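Local coordinates for protein citrate lyase, subunit 1 (Methanosaeta concilii, PDB 6HXI) that probably helps to cleave citrate with ATP and coenzyme A, giving acetyl-CoA and oxaloacetate, as one of the two kinds of subunit in ATP citrate lyase, at residues Gly5-Asp10 with Leu32-Pro37; Pro60-Gly65 with Gly101-Phe106; Gly97-Arg102 with Glu238-Thr243. All blocks are in the same frame, centred on the assembly; numbering follows the deposited sequence.

Interaction 1: residues Gly5-Asp10 with Leu32-Pro37; sequences GIREYD and LALVGP
Tyr9 lies against Leu34 and Leu32, bringing the first turn of helix 8-18 onto the edge strand 33-35 of the four-stranded antiparallel sheet in the ATP-grasp region. Its CG stands anti to the backbone N (chi1 171°), which carries the ring away from the helix and over the strand. Leu34 presents a methylene, not a methyl, to the ring: CB sits 3.7 Å from the centroid of the Tyr9 ring and only 10° off its normal, a clear CH-pi contact over one face. The rest of Leu34 continues past the ring, with CD1 3.8 Å from Tyr9 CB, while CD2 reaches the aliphatic part of Arg7, 3.8 Å from its CD. The Arg7 and Leu34 chains cross at about a right angle there. Leu32 CB lies beside the CD1-CE1 side of the Tyr9 ring, 3.6 Å from CE1. Arg7, at the N-cap position, runs extended from CG to NE; its CD packs on the leucine while NH2 bonds to the main-chain O of Asp61 and the guanidinium makes a cation-pi contact with Tyr105. The Asp61 carboxylate in turn accepts the backbone N-H groups of Glu8 and Tyr9 at the helix start. Chemically, then, this is an apolar junction: dispersion and CH-pi contacts join helix to strand, and the polar grip on the helix start comes from Asp61 outside the two segments.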
# COMPACT_ATOMS: atom_id res chain seq x y z
N GLY C 5 12.80 -36.47 -52.44
CA GLY C 5 13.59 -37.66 -52.70
C GLY C 5 14.80 -37.77 -51.78
O GLY C 5 15.34 -36.75 -51.36
N ILE C 6 15.17 -38.99 -51.41
CA ILE C 6 16.32 -39.21 -50.51
C ILE C 6 17.31 -40.17 -51.14
O ILE C 6 16.93 -41.00 -51.97
CB ILE C 6 15.91 -39.62 -49.05
CG1 ILE C 6 15.02 -40.88 -49.01
CG2 ILE C 6 15.23 -38.45 -48.34
CD1 ILE C 6 15.00 -41.57 -47.66
N ARG C 7 18.59 -40.07 -50.76
CA ARG C 7 19.64 -40.95 -51.24
C ARG C 7 19.34 -42.37 -50.83
O ARG C 7 18.78 -42.61 -49.75
CB ARG C 7 21.02 -40.55 -50.71
CG ARG C 7 21.48 -39.20 -51.21
CD ARG C 7 22.98 -39.01 -51.12
NE ARG C 7 23.31 -37.59 -51.02
CZ ARG C 7 23.33 -36.74 -52.05
NH1 ARG C 7 23.60 -35.46 -51.86
NH2 ARG C 7 23.04 -37.18 -53.28
N GLU C 8 19.70 -43.31 -51.71
CA GLU C 8 19.61 -44.76 -51.52
C GLU C 8 20.30 -45.10 -50.19
O GLU C 8 19.78 -45.91 -49.42
CB GLU C 8 20.30 -45.48 -52.69
CG GLU C 8 19.95 -46.95 -52.85
CD GLU C 8 20.60 -47.63 -54.04
OE1 GLU C 8 20.76 -46.97 -55.10
OE2 GLU C 8 20.93 -48.83 -53.93
N TYR C 9 21.44 -44.43 -49.90
CA TYR C 9 22.23 -44.54 -48.67
C TYR C 9 21.34 -44.31 -47.44
O TYR C 9 21.31 -45.15 -46.54
CB TYR C 9 23.42 -43.56 -48.70
CG TYR C 9 24.18 -43.45 -47.39
CD1 TYR C 9 24.98 -44.50 -46.94
CD2 TYR C 9 24.09 -42.30 -46.61
CE1 TYR C 9 25.68 -44.40 -45.73
CE2 TYR C 9 24.76 -42.22 -45.38
CZ TYR C 9 25.56 -43.27 -44.96
OH TYR C 9 26.25 -43.20 -43.77
N ASP C 10 20.57 -43.21 -47.45
CA ASP C 10 19.67 -42.79 -46.39
C ASP C 10 18.45 -43.72 -46.24
O ASP C 10 18.10 -44.08 -45.11
CB ASP C 10 19.23 -41.33 -46.63
CG ASP C 10 20.37 -40.32 -46.62
OD1 ASP C 10 21.29 -40.45 -45.77
OD2 ASP C 10 20.32 -39.35 -47.42
N LEU C 32 26.83 -49.68 -45.09
CA LEU C 32 26.69 -48.63 -46.09
C LEU C 32 27.74 -47.53 -45.90
O LEU C 32 28.08 -47.16 -44.77
CB LEU C 32 25.28 -48.01 -46.02
CG LEU C 32 24.08 -48.94 -46.20
CD1 LEU C 32 22.96 -48.55 -45.29
CD2 LEU C 32 23.61 -48.96 -47.64
N ALA C 33 28.24 -47.01 -47.03
CA ALA C 33 29.23 -45.94 -47.06
C ALA C 33 28.88 -44.96 -48.18
O ALA C 33 28.65 -45.39 -49.32
CB ALA C 33 30.63 -46.53 -47.29
N LEU C 34 28.80 -43.66 -47.85
CA LEU C 34 28.51 -42.62 -48.84
C LEU C 34 29.76 -41.81 -49.12
O LEU C 34 30.42 -41.35 -48.19
CB LEU C 34 27.34 -41.70 -48.41
CG LEU C 34 26.82 -40.70 -49.47
CD1 LEU C 34 26.00 -41.41 -50.56
CD2 LEU C 34 26.01 -39.60 -48.83
N VAL C 35 30.08 -41.61 -50.41
CA VAL C 35 31.25 -40.86 -50.86
C VAL C 35 30.85 -39.57 -51.58
O VAL C 35 30.40 -39.61 -52.73
CB VAL C 35 32.23 -41.75 -51.69
CG1 VAL C 35 33.42 -40.95 -52.21
CG2 VAL C 35 32.71 -42.93 -50.86
N GLY C 36 31.02 -38.44 -50.88
CA GLY C 36 30.75 -37.10 -51.38
C GLY C 36 31.99 -36.43 -51.95
O GLY C 36 33.05 -37.08 -52.03
N PRO C 37 31.93 -35.13 -52.34
CA PRO C 37 33.14 -34.48 -52.88
C PRO C 37 34.27 -34.32 -51.86
O PRO C 37 35.40 -34.72 -52.14
CB PRO C 37 32.63 -33.13 -53.41
CG PRO C 37 31.15 -33.19 -53.34
CD PRO C 37 30.79 -34.21 -52.31

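Interaction 2: residues Pro60-Gly65 with Gly101-Phe106; sequences PDQLFG and GRLSYF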
# COMPACT_ATOMS: atom_id res chain seq x y z
N PRO C 60 26.52 -44.35 -58.43
CA PRO C 60 26.17 -42.97 -58.06
C PRO C 60 24.80 -42.85 -57.37
O PRO C 60 23.82 -43.46 -57.82
CB PRO C 60 26.23 -42.21 -59.38
CG PRO C 60 26.01 -43.23 -60.43
CD PRO C 60 26.50 -44.54 -59.90
N ASP C 61 24.74 -42.08 -56.27
CA ASP C 61 23.55 -41.86 -55.46
C ASP C 61 23.10 -40.40 -55.57
O ASP C 61 23.13 -39.65 -54.59
CB ASP C 61 23.81 -42.28 -54.00
CG ASP C 61 22.57 -42.61 -53.19
OD1 ASP C 61 21.44 -42.48 -53.73
OD2 ASP C 61 22.72 -43.00 -52.01
N GLN C 62 22.68 -39.99 -56.77
CA GLN C 62 22.24 -38.61 -57.03
C GLN C 62 20.81 -38.54 -57.60
O GLN C 62 20.46 -37.60 -58.32
CB GLN C 62 23.27 -37.88 -57.92
CG GLN C 62 24.43 -37.31 -57.12
CD GLN C 62 25.53 -36.79 -58.01
OE1 GLN C 62 26.31 -37.55 -58.58
NE2 GLN C 62 25.62 -35.47 -58.13
N LEU C 63 19.98 -39.52 -57.19
CA LEU C 63 18.55 -39.66 -57.54
C LEU C 63 18.34 -39.96 -59.04
O LEU C 63 17.82 -39.12 -59.79
CB LEU C 63 17.70 -38.45 -57.04
CG LEU C 63 17.97 -37.93 -55.61
CD1 LEU C 63 17.35 -36.58 -55.38
CD2 LEU C 63 17.44 -38.88 -54.57
N PHE C 64 18.74 -41.18 -59.45
CA PHE C 64 18.67 -41.68 -60.83
C PHE C 64 17.63 -42.81 -61.05
O PHE C 64 16.65 -42.89 -60.32
CB PHE C 64 20.06 -42.12 -61.32
CG PHE C 64 21.10 -41.04 -61.49
CD1 PHE C 64 20.80 -39.86 -62.16
CD2 PHE C 64 22.42 -41.24 -61.07
CE1 PHE C 64 21.77 -38.88 -62.34
CE2 PHE C 64 23.38 -40.25 -61.26
CZ PHE C 64 23.05 -39.07 -61.88
N GLY C 65 17.87 -43.64 -62.08
CA GLY C 65 17.04 -44.77 -62.45
C GLY C 65 17.84 -46.06 -62.61
O GLY C 65 18.28 -46.40 -63.70
N GLY C 101 25.18 -32.56 -65.65
CA GLY C 101 25.76 -32.29 -64.34
C GLY C 101 26.94 -33.18 -64.02
O GLY C 101 27.20 -34.15 -64.74
N ARG C 102 27.68 -32.85 -62.94
CA ARG C 102 28.84 -33.62 -62.51
C ARG C 102 28.44 -34.69 -61.50
O ARG C 102 27.51 -34.48 -60.72
CB ARG C 102 29.95 -32.73 -61.91
CG ARG C 102 30.66 -31.81 -62.92
CD ARG C 102 31.81 -31.06 -62.28
NE ARG C 102 32.15 -29.84 -63.02
CZ ARG C 102 31.75 -28.62 -62.67
NH1 ARG C 102 31.03 -28.44 -61.57
NH2 ARG C 102 32.10 -27.57 -63.40
N LEU C 103 29.13 -35.85 -61.51
CA LEU C 103 28.88 -36.93 -60.55
C LEU C 103 29.59 -36.56 -59.23
O LEU C 103 30.77 -36.23 -59.27
CB LEU C 103 29.38 -38.28 -61.08
CG LEU C 103 28.60 -38.92 -62.24
CD1 LEU C 103 29.36 -40.11 -62.81
CD2 LEU C 103 27.20 -39.35 -61.81
N SER C 104 28.88 -36.54 -58.09
CA SER C 104 29.50 -36.13 -56.81
C SER C 104 29.24 -37.06 -55.62
O SER C 104 30.02 -37.03 -54.66
CB SER C 104 29.11 -34.70 -56.46
OG SER C 104 29.58 -33.78 -57.42
N TYR C 105 28.15 -37.85 -55.65
CA TYR C 105 27.79 -38.76 -54.56
C TYR C 105 27.69 -40.20 -55.01
O TYR C 105 27.03 -40.48 -56.01
CB TYR C 105 26.53 -38.28 -53.81
CG TYR C 105 26.74 -36.95 -53.12
CD1 TYR C 105 27.25 -36.89 -51.83
CD2 TYR C 105 26.44 -35.75 -53.75
CE1 TYR C 105 27.47 -35.67 -51.19
CE2 TYR C 105 26.66 -34.52 -53.13
CZ TYR C 105 27.17 -34.49 -51.85
OH TYR C 105 27.36 -33.28 -51.22
N PHE C 106 28.37 -41.10 -54.29
CA PHE C 106 28.44 -42.54 -54.61
C PHE C 106 28.20 -43.41 -53.39
O PHE C 106 28.75 -43.16 -52.32
CB PHE C 106 29.81 -42.90 -55.23
CG PHE C 106 30.15 -42.16 -56.50
CD1 PHE C 106 30.79 -40.93 -56.46
CD2 PHE C 106 29.83 -42.70 -57.74
CE1 PHE C 106 31.07 -40.23 -57.64
CE2 PHE C 106 30.11 -42.00 -58.92
CZ PHE C 106 30.74 -40.78 -58.86
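The antiparallel pairing of Pro60 with Phe106, a non-hydrogen-bonded pair with CA atoms 4.2 Å apart, joins two strands of the four-stranded sheet in the ATP-grasp region, where strand 56-60 ends and strand 106-110 begins. The tight part lies on the face that carries both residues. Pro60 CB is 3.9 Å from Phe106 CE2 and equally close to Leu103 CD2, the methyl that also meets the edge of the Phe64 ring near its plane. Helix 79-89 closes over this cluster, with Tyr85 on Pro60 and Leu86 on Phe106. Next to it the backbone is fastened by Asp61 N, which donates to Tyr105 O at 2.8 Å.

The looser side faces solvent. Arg102 points away and is exposed, and Tyr105 is only partly buried: its CB touches the Gln62 chain at CG, and that same CG lies at the edge of the Tyr105 ring, near its plane. Between these two regions runs buried Gln62, whose chain, extended beyond CG, lays its amide along the backbone of 102-105, where it is bonded to main-chain groups of Arg102, Ser104 and Tyr105. NE2 gives a weak bond to Arg102 O, and Tyr105 N adds another weak one to OE1. The one firm bond of this amide is Ser104 N to Gln62 OE1, 2.8 Å long and 163° at the hydrogen, with the donor N lying 46° above the plane of the side-chain carbonyl.

Interaction 3: residues Gly97-Arg102 with Glu238-Thr243; sequences GGITGR and EPFGRT
Phe240 pushes its ring against the backbone of Ile99, Gly101 and Arg102, meeting peptide groups more than side chains. Followed outward from CB, the side chain first passes Gln62, whose main-chain O lies beside that atom. With CG anti to the backbone N (chi1 173°), the ring then swings in beside strand 99-102. On one side CD2 lies 4.1 Å from Ile99 CG2, and beyond it CE2 comes to 3.3 Å from Ile99 O. On the other side CD1 meets CZ of Phe64, the two rings lying edge-to-face, and CE1 reaches Arg102 O at 3.8 Å. The tip, CZ, is 3.4 Å from Gly101 O. Thus three carbonyl oxygens lie against one ring, Ile99 O at its edge, near its plane. With the ring cut back to an alanine, a gap would probably open beside the strand, leaving Phe64 without its aromatic partner and these carbonyls without the ring against them. Close approach of the main chains also depends on two glycines: Gly101 CA and Gly241 CA are 4.0 Å apart, a CB on Gly101 would clash with Gly241, and one on Gly241 would run into Ile99 CG2. Within the loop Arg242 NH1 forms a salt bridge with Glu238 OE1. The segment 238-243 rests through Phe240 on the small hairpin of strands 93-96 and 99-102, where Val94 and Ile96 also touch the ring, and a salt bridge from Arg242 NH2 to Glu248 holds it to helix 246-256.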
# COMPACT_ATOMS: atom_id res chain seq x y z
N GLY C 97 18.74 -37.33 -68.39
CA GLY C 97 17.42 -36.71 -68.53
C GLY C 97 17.45 -35.38 -69.25
O GLY C 97 16.52 -34.58 -69.10
N GLY C 98 18.50 -35.15 -70.03
CA GLY C 98 18.71 -33.91 -70.77
C GLY C 98 19.49 -32.89 -69.97
O GLY C 98 19.87 -31.84 -70.49
N ILE C 99 19.74 -33.21 -68.68
CA ILE C 99 20.46 -32.37 -67.72
C ILE C 99 21.91 -32.81 -67.62
O ILE C 99 22.18 -33.98 -67.32
CB ILE C 99 19.72 -32.34 -66.34
CG1 ILE C 99 18.42 -31.51 -66.42
CG2 ILE C 99 20.61 -31.82 -65.20
CD1 ILE C 99 17.14 -32.28 -66.67
N THR C 100 22.84 -31.88 -67.89
CA THR C 100 24.28 -32.13 -67.85
C THR C 100 24.86 -31.62 -66.53
O THR C 100 25.01 -30.42 -66.33
CB THR C 100 24.97 -31.57 -69.12
OG1 THR C 100 24.19 -31.87 -70.28
CG2 THR C 100 26.39 -32.09 -69.30
N GLY C 101 25.18 -32.56 -65.65
CA GLY C 101 25.76 -32.29 -64.34
C GLY C 101 26.94 -33.18 -64.02
O GLY C 101 27.20 -34.15 -64.74
N ARG C 102 27.68 -32.85 -62.94
CA ARG C 102 28.84 -33.62 -62.51
C ARG C 102 28.44 -34.69 -61.50
O ARG C 102 27.51 -34.48 -60.72
CB ARG C 102 29.95 -32.73 -61.91
CG ARG C 102 30.66 -31.81 -62.92
CD ARG C 102 31.81 -31.06 -62.28
NE ARG C 102 32.15 -29.84 -63.02
CZ ARG C 102 31.75 -28.62 -62.67
NH1 ARG C 102 31.03 -28.44 -61.57
NH2 ARG C 102 32.10 -27.57 -63.40
N GLU C 238 19.95 -32.21 -53.25
CA GLU C 238 19.48 -31.39 -54.37
C GLU C 238 19.31 -32.32 -55.58
O GLU C 238 20.05 -33.32 -55.67
CB GLU C 238 20.47 -30.25 -54.69
CG GLU C 238 20.53 -29.14 -53.66
CD GLU C 238 19.42 -28.10 -53.68
OE1 GLU C 238 19.73 -26.92 -53.96
OE2 GLU C 238 18.26 -28.46 -53.38
N PRO C 239 18.39 -32.06 -56.54
CA PRO C 239 18.30 -32.94 -57.73
C PRO C 239 19.58 -32.89 -58.57
O PRO C 239 20.35 -31.92 -58.45
CB PRO C 239 17.10 -32.40 -58.49
CG PRO C 239 16.95 -31.01 -58.04
CD PRO C 239 17.42 -30.95 -56.63
N PHE C 240 19.83 -33.94 -59.38
CA PHE C 240 21.03 -34.03 -60.22
C PHE C 240 21.20 -32.80 -61.12
O PHE C 240 20.23 -32.31 -61.71
CB PHE C 240 21.03 -35.33 -61.05
CG PHE C 240 22.14 -35.44 -62.08
CD1 PHE C 240 23.46 -35.65 -61.69
CD2 PHE C 240 21.86 -35.35 -63.44
CE1 PHE C 240 24.48 -35.75 -62.64
CE2 PHE C 240 22.89 -35.44 -64.39
CZ PHE C 240 24.19 -35.65 -63.98
N GLY C 241 22.43 -32.30 -61.16
CA GLY C 241 22.78 -31.12 -61.95
C GLY C 241 22.90 -29.85 -61.12
O GLY C 241 23.92 -29.16 -61.21
N ARG C 242 21.87 -29.52 -60.30
CA ARG C 242 21.95 -28.30 -59.50
C ARG C 242 22.71 -28.51 -58.19
O ARG C 242 22.71 -29.60 -57.60
CB ARG C 242 20.58 -27.61 -59.31
CG ARG C 242 19.70 -28.14 -58.19
CD ARG C 242 18.25 -27.72 -58.37
NE ARG C 242 18.03 -26.27 -58.37
CZ ARG C 242 17.93 -25.52 -57.28
NH1 ARG C 242 18.08 -26.05 -56.07
NH2 ARG C 242 17.71 -24.21 -57.39
N THR C 243 23.41 -27.45 -57.79
CA THR C 243 24.26 -27.33 -56.61
C THR C 243 23.49 -26.64 -55.47
O THR C 243 22.68 -25.75 -55.76
CB THR C 243 25.57 -26.57 -57.00
OG1 THR C 243 26.32 -26.24 -55.83
CG2 THR C 243 25.32 -25.29 -57.82

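How the interactions relate
The three contacts follow one another along the chain: interaction 1 closes before interaction 2 opens, and interaction 3 begins on the stretch where interaction 2 ends. Interactions 1 and 2 have centres 9 Å apart and meet within one antiparallel sheet, where Val35 of strand 33-35 bonds to Phe106 of strand 106-110; Asp61 also ties the loop of interaction 2 to the start of helix 8-18. Interactions 2 and 3, with centres 8 Å apart, share Gly101 and Arg102 of strand 99-102 and touch through Phe64 and Phe240. Interactions 1 and 3 do not touch, their centres lying about 16 Å apart. Through interaction 3 the loop before helix 246-256 is brought against the ATP-grasp region.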